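Local coordinates for RabGAP/TBC protein (Chlamydomonas reinhardtii, PDB 4P17) that is of unknown function but carries the all-helical TBC domain typical of Rab GTPase-activating proteins, and is found in flagella, at residues A202-I207 / R213-F218; H46-D51 / R73-M78; Q139-H144 / L179-L184. All coordinates share one frame; numbering follows the deposited sequence.

Contact 1 (A202-I207 / R213-F218); sequences ALDELI and RLQQHF
D204 and Q215 meet at about a right angle, the amide of Q215 reaching over from helix 212-221 to the carboxylate of D204 on helix 201-210. The bond from Q215 NE2 to D204 OD1 is 2.8 Å long, with an N-H...O angle of 153°. It lands from above the carboxylate rather than within its plane, and the two flat groups are turned 61° against each other. The shape of the glutamine makes this approach possible: after CG leaves anti to the backbone N, a bend at chi2 folds the amide toward the other helix. Q215 NE2 also lies 3.0 Å from D204 O, but at too poor an angle to count as a second bond. Glutamine suits this partly exposed position because its aliphatic stem can pack while its amide still finds a polar mate.

I207 comes in across the same side chain and places its CG2 methyl 3.3 Å from Q215 OE1, which is mere packing. CG2, anti to the backbone N, faces the glutamine and L214, where I207 CG2 and L214 CB are 4.3 Å apart. The CG1 branch carries CD1 to the edge of the F218 ring, 4.0 Å from F218 CE2, while L214 CG rests on one face of that ring. Beta-branching thus lets one isoleucine fill two directions.

The axes of the two short segments come within 9.7 Å, their N-to-C directions 114° apart, a sharp bend between consecutive helices. I207 also touches L269 of helix 259-271, L214 leans on E273 of helix 273-277, and L203 packs against helix 226-234.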
loop_
_atom_site.group_PDB
_atom_site.type_symbol
_atom_site.label_atom_id
_atom_site.label_comp_id
_atom_site.label_asym_id
_atom_site.label_seq_id
_atom_site.Cartn_x
_atom_site.Cartn_y
_atom_site.Cartn_z
ATOM N N ALA A 202 -12.996 -11.089 7.805
ATOM C CA ALA A 202 -13.832 -9.931 7.613
ATOM C C ALA A 202 -14.282 -9.875 6.154
ATOM O O ALA A 202 -15.456 -9.648 5.846
ATOM C CB ALA A 202 -13.071 -8.656 8.021
ATOM N N LEU A 203 -13.333 -10.082 5.248
ATOM C CA LEU A 203 -13.634 -10.015 3.835
ATOM C C LEU A 203 -14.670 -11.079 3.417
ATOM O O LEU A 203 -15.602 -10.798 2.651
ATOM C CB LEU A 203 -12.324 -10.170 3.038
ATOM C CG LEU A 203 -12.434 -10.050 1.523
ATOM C CD1 LEU A 203 -13.057 -8.713 1.116
ATOM C CD2 LEU A 203 -11.074 -10.240 0.880
ATOM N N ASP A 204 -14.529 -12.308 3.897
ATOM C CA ASP A 204 -15.486 -13.353 3.526
ATOM C C ASP A 204 -16.881 -12.988 4.062
ATOM O O ASP A 204 -17.888 -13.206 3.401
ATOM C CB ASP A 204 -15.038 -14.717 4.063
ATOM C CG ASP A 204 -15.756 -15.893 3.400
ATOM O OD1 ASP A 204 -16.051 -15.858 2.176
ATOM O OD2 ASP A 204 -16.024 -16.871 4.120
ATOM N N GLU A 205 -16.941 -12.408 5.255
ATOM C CA GLU A 205 -18.221 -11.985 5.806
ATOM C C GLU A 205 -18.781 -10.900 4.933
ATOM O O GLU A 205 -19.959 -10.951 4.540
ATOM C CB GLU A 205 -18.103 -11.467 7.243
ATOM C CG GLU A 205 -19.439 -11.017 7.839
ATOM C CD GLU A 205 -20.400 -12.179 8.063
ATOM O OE1 GLU A 205 -19.929 -13.314 8.265
ATOM O OE2 GLU A 205 -21.628 -11.952 8.017
ATOM N N LEU A 206 -17.946 -9.903 4.629
ATOM C CA LEU A 206 -18.428 -8.800 3.817
ATOM C C LEU A 206 -18.916 -9.261 2.455
ATOM O O LEU A 206 -19.872 -8.711 1.942
ATOM C CB LEU A 206 -17.340 -7.744 3.643
ATOM C CG LEU A 206 -17.098 -6.939 4.916
ATOM C CD1 LEU A 206 -15.732 -6.202 4.829
ATOM C CD2 LEU A 206 -18.239 -5.974 5.124
ATOM N N ILE A 207 -18.247 -10.248 1.873
ATOM C CA ILE A 207 -18.677 -10.781 0.575
ATOM C C ILE A 207 -20.077 -11.354 0.738
ATOM O O ILE A 207 -20.973 -11.085 -0.072
ATOM C CB ILE A 207 -17.680 -11.865 0.053
ATOM C CG1 ILE A 207 -16.369 -11.210 -0.387
ATOM C CG2 ILE A 207 -18.256 -12.663 -1.154
ATOM C CD1 ILE A 207 -15.242 -12.206 -0.553
ATOM N N ARG A 213 -24.384 -12.577 -4.440
ATOM C CA ARG A 213 -24.206 -13.271 -5.711
ATOM C C ARG A 213 -22.791 -13.773 -5.851
ATOM O O ARG A 213 -22.545 -14.851 -6.386
ATOM C CB ARG A 213 -24.508 -12.372 -6.880
ATOM C CG ARG A 213 -25.961 -12.112 -7.102
ATOM C CD ARG A 213 -26.103 -11.092 -8.240
ATOM N NE ARG A 213 -26.026 -11.715 -9.563
ATOM C CZ ARG A 213 -25.668 -11.086 -10.684
ATOM N NH1 ARG A 213 -25.316 -9.806 -10.651
ATOM N NH2 ARG A 213 -25.645 -11.745 -11.846
ATOM N N LEU A 214 -21.846 -12.972 -5.385
ATOM C CA LEU A 214 -20.468 -13.361 -5.491
ATOM C C LEU A 214 -20.174 -14.531 -4.547
ATOM O O LEU A 214 -19.447 -15.451 -4.907
ATOM C CB LEU A 214 -19.559 -12.157 -5.205
ATOM C CG LEU A 214 -18.116 -12.347 -5.651
ATOM C CD1 LEU A 214 -17.979 -12.628 -7.145
ATOM C CD2 LEU A 214 -17.256 -11.148 -5.278
ATOM N N GLN A 215 -20.777 -14.542 -3.364
ATOM C CA GLN A 215 -20.476 -15.619 -2.406
ATOM C C GLN A 215 -20.971 -16.973 -2.927
ATOM O O GLN A 215 -20.266 -17.980 -2.858
ATOM C CB GLN A 215 -21.083 -15.312 -1.036
ATOM C CG GLN A 215 -20.487 -16.141 0.100
ATOM C CD GLN A 215 -19.023 -15.833 0.422
ATOM O OE1 GLN A 215 -18.149 -15.906 -0.440
ATOM N NE2 GLN A 215 -18.744 -15.538 1.704
ATOM N N GLN A 216 -22.178 -16.977 -3.474
ATOM C CA GLN A 216 -22.755 -18.178 -4.072
ATOM C C GLN A 216 -21.845 -18.694 -5.180
ATOM O O GLN A 216 -21.617 -19.897 -5.340
ATOM C CB GLN A 216 -24.147 -17.873 -4.631
ATOM N N HIS A 217 -21.318 -17.741 -5.924
ATOM C CA HIS A 217 -20.470 -18.004 -7.055
ATOM C C HIS A 217 -19.129 -18.546 -6.585
ATOM O O HIS A 217 -18.639 -19.522 -7.125
ATOM C CB HIS A 217 -20.299 -16.741 -7.885
ATOM C CG HIS A 217 -19.439 -16.940 -9.093
ATOM N ND1 HIS A 217 -19.732 -17.875 -10.063
ATOM C CD2 HIS A 217 -18.283 -16.344 -9.471
ATOM C CE1 HIS A 217 -18.784 -17.848 -10.989
ATOM N NE2 HIS A 217 -17.892 -16.934 -10.651
ATOM N N PHE A 218 -18.536 -17.945 -5.556
ATOM C CA PHE A 218 -17.289 -18.479 -5.049
ATOM C C PHE A 218 -17.469 -19.878 -4.483
ATOM O O PHE A 218 -16.590 -20.729 -4.638
ATOM C CB PHE A 218 -16.688 -17.574 -3.967
ATOM C CG PHE A 218 -16.048 -16.323 -4.491
ATOM C CD1 PHE A 218 -15.894 -16.100 -5.861
ATOM C CD2 PHE A 218 -15.596 -15.352 -3.595
ATOM C CE1 PHE A 218 -15.288 -14.942 -6.334
ATOM C CE2 PHE A 218 -14.989 -14.182 -4.053
ATOM C CZ PHE A 218 -14.839 -13.972 -5.421
#

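Contact 2 (H46-D51 / R73-M78); sequences HYIEKD and RNWVWM
W75 lays its indole beside the last turn of helix 27-50, with I48 over one face and D51 near its nitrogen. With CG anti to the backbone N (chi1 -177°), the ring is held straight out from helix 73-80. I48 CD1 sits 3.6 Å from the centroid of the five-membered ring, only 14° off its normal, a CH-pi contact: isoleucine's flexible outer arm, CG1-CD1, lays its methyl over the indole. The six-membered ring runs on toward the backbone, W75 CH2 coming 3.7 Å from Y47 C.

D51 follows the helix with positive phi in a Schellman motif, and this turn brings its carboxylate round to the indole. The bond from W75 NE1 to D51 OD1 is weak, 3.3 Å and bent to 138°; a water in the ring plane accepts from W75 NE1 at 2.7 Å. Were W75 an alanine, I48 would probably lose the aromatic face under its CD1 and D51 the indole N-H, leaving a gap beside the helix end.

L53, in the following loop, also touches W75. From the same short helix R73 forms a salt bridge with D251 of helix 243-256, and M78 packs on helix 169-183, linking this surface contact to the interior.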
loop_
_atom_site.group_PDB
_atom_site.type_symbol
_atom_site.label_atom_id
_atom_site.label_comp_id
_atom_site.label_asym_id
_atom_site.label_seq_id
_atom_site.Cartn_x
_atom_site.Cartn_y
_atom_site.Cartn_z
ATOM N N HIS A 46 -2.813 25.275 1.883
ATOM C CA HIS A 46 -3.052 26.098 3.061
ATOM C C HIS A 46 -2.383 25.460 4.256
ATOM O O HIS A 46 -1.762 26.129 5.083
ATOM C CB HIS A 46 -4.564 26.262 3.322
ATOM C CG HIS A 46 -4.886 26.915 4.635
ATOM N ND1 HIS A 46 -4.634 28.246 4.881
ATOM C CD2 HIS A 46 -5.434 26.419 5.773
ATOM C CE1 HIS A 46 -4.981 28.536 6.125
ATOM N NE2 HIS A 46 -5.471 27.447 6.687
ATOM N N TYR A 47 -2.510 24.146 4.338
ATOM C CA TYR A 47 -1.997 23.441 5.485
ATOM C C TYR A 47 -0.471 23.296 5.466
ATOM O O TYR A 47 0.179 23.568 6.487
ATOM C CB TYR A 47 -2.714 22.111 5.583
ATOM C CG TYR A 47 -4.129 22.346 6.093
ATOM C CD1 TYR A 47 -4.340 22.758 7.402
ATOM C CD2 TYR A 47 -5.230 22.175 5.281
ATOM C CE1 TYR A 47 -5.612 22.986 7.886
ATOM C CE2 TYR A 47 -6.514 22.413 5.758
ATOM C CZ TYR A 47 -6.691 22.817 7.060
ATOM O OH TYR A 47 -7.948 23.050 7.573
ATOM N N ILE A 48 0.128 22.935 4.334
ATOM C CA ILE A 48 1.587 22.780 4.348
ATOM C C ILE A 48 2.222 24.158 4.566
ATOM O O ILE A 48 3.294 24.270 5.166
ATOM C CB ILE A 48 2.129 22.117 3.059
ATOM C CG1 ILE A 48 3.647 21.972 3.096
ATOM C CG2 ILE A 48 1.763 22.930 1.825
ATOM C CD1 ILE A 48 4.171 21.193 4.231
ATOM N N GLU A 49 1.545 25.206 4.104
ATOM C CA GLU A 49 2.025 26.574 4.310
ATOM C C GLU A 49 2.114 26.921 5.777
ATOM O O GLU A 49 3.010 27.636 6.203
ATOM C CB GLU A 49 1.108 27.586 3.620
ATOM C CG GLU A 49 1.596 28.043 2.269
ATOM C CD GLU A 49 0.579 28.905 1.522
ATOM O OE1 GLU A 49 -0.516 29.153 2.065
ATOM O OE2 GLU A 49 0.876 29.308 0.376
ATOM N N LYS A 50 1.145 26.434 6.535
ATOM C CA LYS A 50 1.071 26.703 7.946
ATOM C C LYS A 50 1.870 25.639 8.690
ATOM O O LYS A 50 2.008 25.694 9.912
ATOM C CB LYS A 50 -0.387 26.716 8.414
ATOM N N ASP A 51 2.389 24.672 7.928
ATOM C CA ASP A 51 3.123 23.518 8.460
ATOM C C ASP A 51 2.373 22.837 9.599
ATOM O O ASP A 51 2.951 22.475 10.625
ATOM C CB ASP A 51 4.526 23.923 8.906
ATOM C CG ASP A 51 5.557 22.824 8.659
ATOM O OD1 ASP A 51 5.231 21.626 8.839
ATOM O OD2 ASP A 51 6.701 23.154 8.283
ATOM N N ARG A 73 3.133 13.432 0.339
ATOM C CA ARG A 73 2.887 12.197 1.043
ATOM C C ARG A 73 3.973 12.017 2.113
ATOM O O ARG A 73 3.685 11.528 3.172
ATOM C CB ARG A 73 2.791 11.032 0.094
ATOM C CG ARG A 73 1.480 11.016 -0.579
ATOM C CD ARG A 73 1.345 9.893 -1.608
ATOM N NE ARG A 73 -0.063 9.661 -1.877
ATOM C CZ ARG A 73 -0.632 9.609 -3.065
ATOM N NH1 ARG A 73 0.078 9.677 -4.205
ATOM N NH2 ARG A 73 -1.940 9.426 -3.127
ATOM N N ASN A 74 5.201 12.452 1.850
ATOM C CA ASN A 74 6.243 12.331 2.875
ATOM C C ASN A 74 5.771 13.105 4.107
ATOM O O ASN A 74 5.731 12.557 5.179
ATOM C CB ASN A 74 7.596 12.835 2.338
ATOM C CG ASN A 74 8.771 12.483 3.251
ATOM O OD1 ASN A 74 8.614 12.354 4.441
ATOM N ND2 ASN A 74 9.956 12.353 2.676
ATOM N N TRP A 75 5.352 14.350 3.919
ATOM C CA TRP A 75 4.895 15.204 5.024
ATOM C C TRP A 75 3.753 14.556 5.828
ATOM O O TRP A 75 3.805 14.423 7.064
ATOM C CB TRP A 75 4.451 16.576 4.472
ATOM C CG TRP A 75 4.032 17.549 5.521
ATOM C CD1 TRP A 75 4.765 17.971 6.587
ATOM C CD2 TRP A 75 2.772 18.247 5.599
ATOM N NE1 TRP A 75 4.044 18.888 7.328
ATOM C CE2 TRP A 75 2.819 19.067 6.742
ATOM C CE3 TRP A 75 1.629 18.259 4.813
ATOM C CZ2 TRP A 75 1.754 19.886 7.109
ATOM C CZ3 TRP A 75 0.575 19.050 5.184
ATOM C CH2 TRP A 75 0.643 19.861 6.312
ATOM N N VAL A 76 2.700 14.170 5.123
ATOM C CA VAL A 76 1.517 13.633 5.782
ATOM C C VAL A 76 1.716 12.217 6.315
ATOM O O VAL A 76 1.318 11.921 7.423
ATOM C CB VAL A 76 0.319 13.627 4.817
ATOM C CG1 VAL A 76 -0.917 13.065 5.486
ATOM C CG2 VAL A 76 0.052 15.033 4.293
ATOM N N TRP A 77 2.262 11.317 5.500
ATOM C CA TRP A 77 2.428 9.949 5.956
ATOM C C TRP A 77 3.292 9.841 7.187
ATOM O O TRP A 77 3.008 9.065 8.074
ATOM C CB TRP A 77 3.061 9.093 4.896
ATOM C CG TRP A 77 2.183 8.756 3.767
ATOM C CD1 TRP A 77 0.877 9.144 3.578
ATOM C CD2 TRP A 77 2.534 7.955 2.635
ATOM N NE1 TRP A 77 0.407 8.639 2.381
ATOM C CE2 TRP A 77 1.414 7.918 1.785
ATOM C CE3 TRP A 77 3.702 7.308 2.235
ATOM C CZ2 TRP A 77 1.418 7.210 0.585
ATOM C CZ3 TRP A 77 3.707 6.616 1.042
ATOM C CH2 TRP A 77 2.567 6.563 0.229
ATOM N N MET A 78 4.397 10.568 7.180
ATOM C CA MET A 78 5.372 10.442 8.262
ATOM C C MET A 78 4.774 10.936 9.578
ATOM O O MET A 78 5.080 10.408 10.642
ATOM C CB MET A 78 6.645 11.189 7.943
ATOM C CG MET A 78 7.474 10.600 6.787
ATOM S SD MET A 78 8.088 8.918 7.016
ATOM C CE MET A 78 9.293 9.164 8.325
HETATM O O HOH W 1 4.714 19.499 9.844
#

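Contact 3 (Q139-H144 / L179-L184); sequences QAYSVH and LVEDIL
A histidine-carboxylate hydrogen bond, widened into a small polar network by a tyrosine, joins Y141 and H144 of helix 128-144 to E181 of helix 169-183. Both donors converge on one oxygen. Y141 OH donates a hydrogen bond to E181 OE2 (2.6 Å), which accepts it with its anti lone pair, with ring and carboxylate nearly coplanar. H144 NE2 reaches E181 OE2 at 2.9 Å from the syn side, the oxygen lying close to the imidazole plane.

Residues one helical turn apart, Y141 and H144 project from the same side of their helix. The glutamate meets them from the opposite direction with its chain extended beyond CG (chi2 164°), which suits a gap of 12.9 Å between the short helix axes. V180 closes in beside the phenol, its CB 3.4 Å from Y141 OH.

Further partners probably steady these groups: H144 ND1 bonds to Y94 OH, Y141 OH to N145 ND2, and E181 OE1 forms a salt bridge with K86, which would favour a charged carboxylate. E181 thus ties together two helices of the TBC domain, where the tyrosine helix leads into the loop that in active relatives carries the glutamine finger, though that glutamine is absent here.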
loop_
_atom_site.group_PDB
_atom_site.type_symbol
_atom_site.label_atom_id
_atom_site.label_comp_id
_atom_site.label_asym_id
_atom_site.label_seq_id
_atom_site.Cartn_x
_atom_site.Cartn_y
_atom_site.Cartn_z
ATOM N N GLN A 139 17.570 -4.447 5.239
ATOM C CA GLN A 139 18.549 -5.096 6.100
ATOM C C GLN A 139 18.567 -4.368 7.476
ATOM O O GLN A 139 18.620 -5.004 8.533
ATOM C CB GLN A 139 19.928 -5.105 5.417
ATOM C CG GLN A 139 20.731 -3.817 5.591
ATOM C CD GLN A 139 21.959 -3.741 4.693
ATOM O OE1 GLN A 139 22.019 -4.375 3.627
ATOM N NE2 GLN A 139 22.945 -2.959 5.119
ATOM N N ALA A 140 18.465 -3.042 7.443
ATOM C CA ALA A 140 18.381 -2.220 8.644
ATOM C C ALA A 140 17.178 -2.631 9.476
ATOM O O ALA A 140 17.273 -2.829 10.693
ATOM C CB ALA A 140 18.289 -0.742 8.282
ATOM N N TYR A 141 16.025 -2.761 8.826
ATOM C CA TYR A 141 14.833 -3.066 9.589
ATOM C C TYR A 141 14.930 -4.472 10.208
ATOM O O TYR A 141 14.485 -4.686 11.343
ATOM C CB TYR A 141 13.564 -2.950 8.727
ATOM C CG TYR A 141 12.378 -2.944 9.644
ATOM C CD1 TYR A 141 12.064 -1.814 10.377
ATOM C CD2 TYR A 141 11.628 -4.096 9.844
ATOM C CE1 TYR A 141 11.005 -1.832 11.273
ATOM C CE2 TYR A 141 10.575 -4.116 10.752
ATOM C CZ TYR A 141 10.284 -2.988 11.447
ATOM O OH TYR A 141 9.252 -3.007 12.349
ATOM N N SER A 142 15.575 -5.390 9.489
ATOM C CA SER A 142 15.649 -6.800 9.892
ATOM C C SER A 142 16.450 -7.032 11.171
ATOM O O SER A 142 16.206 -8.006 11.905
ATOM C CB SER A 142 16.253 -7.632 8.754
ATOM O OG SER A 142 17.658 -7.490 8.714
ATOM N N VAL A 143 17.411 -6.147 11.432
ATOM C CA VAL A 143 18.160 -6.164 12.688
ATOM C C VAL A 143 17.502 -5.281 13.754
ATOM O O VAL A 143 17.613 -5.563 14.944
ATOM C CB VAL A 143 19.628 -5.731 12.477
ATOM C CG1 VAL A 143 20.324 -6.737 11.542
ATOM C CG2 VAL A 143 19.730 -4.310 11.919
ATOM N N HIS A 144 16.798 -4.240 13.335
ATOM C CA HIS A 144 16.076 -3.379 14.273
ATOM C C HIS A 144 14.960 -4.132 14.994
ATOM O O HIS A 144 14.732 -3.945 16.180
ATOM C CB HIS A 144 15.525 -2.197 13.513
ATOM C CG HIS A 144 14.355 -1.555 14.139
ATOM N ND1 HIS A 144 14.447 -0.717 15.227
ATOM C CD2 HIS A 144 13.048 -1.598 13.799
ATOM C CE1 HIS A 144 13.237 -0.284 15.535
ATOM N NE2 HIS A 144 12.378 -0.794 14.676
ATOM N N LEU A 179 4.472 1.020 10.395
ATOM C CA LEU A 179 3.515 0.100 9.787
ATOM C C LEU A 179 3.470 -1.263 10.464
ATOM O O LEU A 179 2.410 -1.766 10.834
ATOM C CB LEU A 179 3.871 -0.040 8.306
ATOM C CG LEU A 179 3.164 -1.129 7.527
ATOM C CD1 LEU A 179 1.735 -0.663 7.196
ATOM C CD2 LEU A 179 3.921 -1.464 6.274
ATOM N N VAL A 180 4.636 -1.864 10.594
ATOM C CA VAL A 180 4.807 -3.169 11.202
ATOM C C VAL A 180 4.510 -3.121 12.681
ATOM O O VAL A 180 3.861 -4.024 13.201
ATOM C CB VAL A 180 6.235 -3.681 11.009
ATOM C CG1 VAL A 180 6.429 -5.022 11.662
ATOM C CG2 VAL A 180 6.558 -3.782 9.540
ATOM N N GLU A 181 5.011 -2.097 13.369
ATOM C CA GLU A 181 4.958 -2.124 14.820
ATOM C C GLU A 181 3.683 -1.537 15.415
ATOM O O GLU A 181 3.276 -1.956 16.502
ATOM C CB GLU A 181 6.180 -1.409 15.384
ATOM C CG GLU A 181 7.468 -2.032 14.865
ATOM C CD GLU A 181 8.686 -1.168 15.056
ATOM O OE1 GLU A 181 8.730 -0.308 15.980
ATOM O OE2 GLU A 181 9.609 -1.330 14.242
ATOM N N ASP A 182 3.052 -0.579 14.726
ATOM C CA ASP A 182 2.002 0.251 15.355
ATOM C C ASP A 182 0.675 0.228 14.591
ATOM O O ASP A 182 -0.376 0.371 15.180
ATOM C CB ASP A 182 2.477 1.706 15.487
ATOM C CG ASP A 182 3.753 1.817 16.301
ATOM O OD1 ASP A 182 3.900 1.035 17.260
ATOM O OD2 ASP A 182 4.593 2.671 15.987
ATOM N N ILE A 183 0.745 0.030 13.285
ATOM C CA ILE A 183 -0.452 0.115 12.445
ATOM C C ILE A 183 -1.028 -1.281 12.177
ATOM O O ILE A 183 -2.200 -1.529 12.489
ATOM C CB ILE A 183 -0.161 0.825 11.150
ATOM C CG1 ILE A 183 0.271 2.274 11.454
ATOM C CG2 ILE A 183 -1.412 0.824 10.263
ATOM C CD1 ILE A 183 0.592 3.122 10.203
ATOM N N LEU A 184 -0.223 -2.189 11.640
ATOM C CA LEU A 184 -0.694 -3.558 11.394
ATOM C C LEU A 184 -0.763 -4.317 12.721
ATOM O O LEU A 184 -0.093 -3.960 13.678
ATOM C CB LEU A 184 0.219 -4.277 10.413
ATOM C CG LEU A 184 0.365 -3.633 9.019
ATOM C CD1 LEU A 184 1.601 -4.173 8.304
ATOM C CD2 LEU A 184 -0.859 -3.837 8.164
#

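From the N terminus the three contacts come in series, none nested in or crossing another. Contact 2 closes first: its 21 intervening residues, including helix 57-65, bring the end of helix 27-50 back to helix 73-80. Contact 3 then spans 34 residues, with helix 153-164 inside the loop, and joins helix 128-144 to the end of helix 169-183. Contact 1 is the most local: five residues lie between its segments, at the tight turn from helix 201-210 into helix 212-221. Contacts 2 and 3 approach within about 7 Å at nearest atoms, and helix 73-80 of contact 2 touches helix 169-183, which carries half of contact 3. Contact 1 lies across the chain's centre from contact 2, their centres about 39 Å apart.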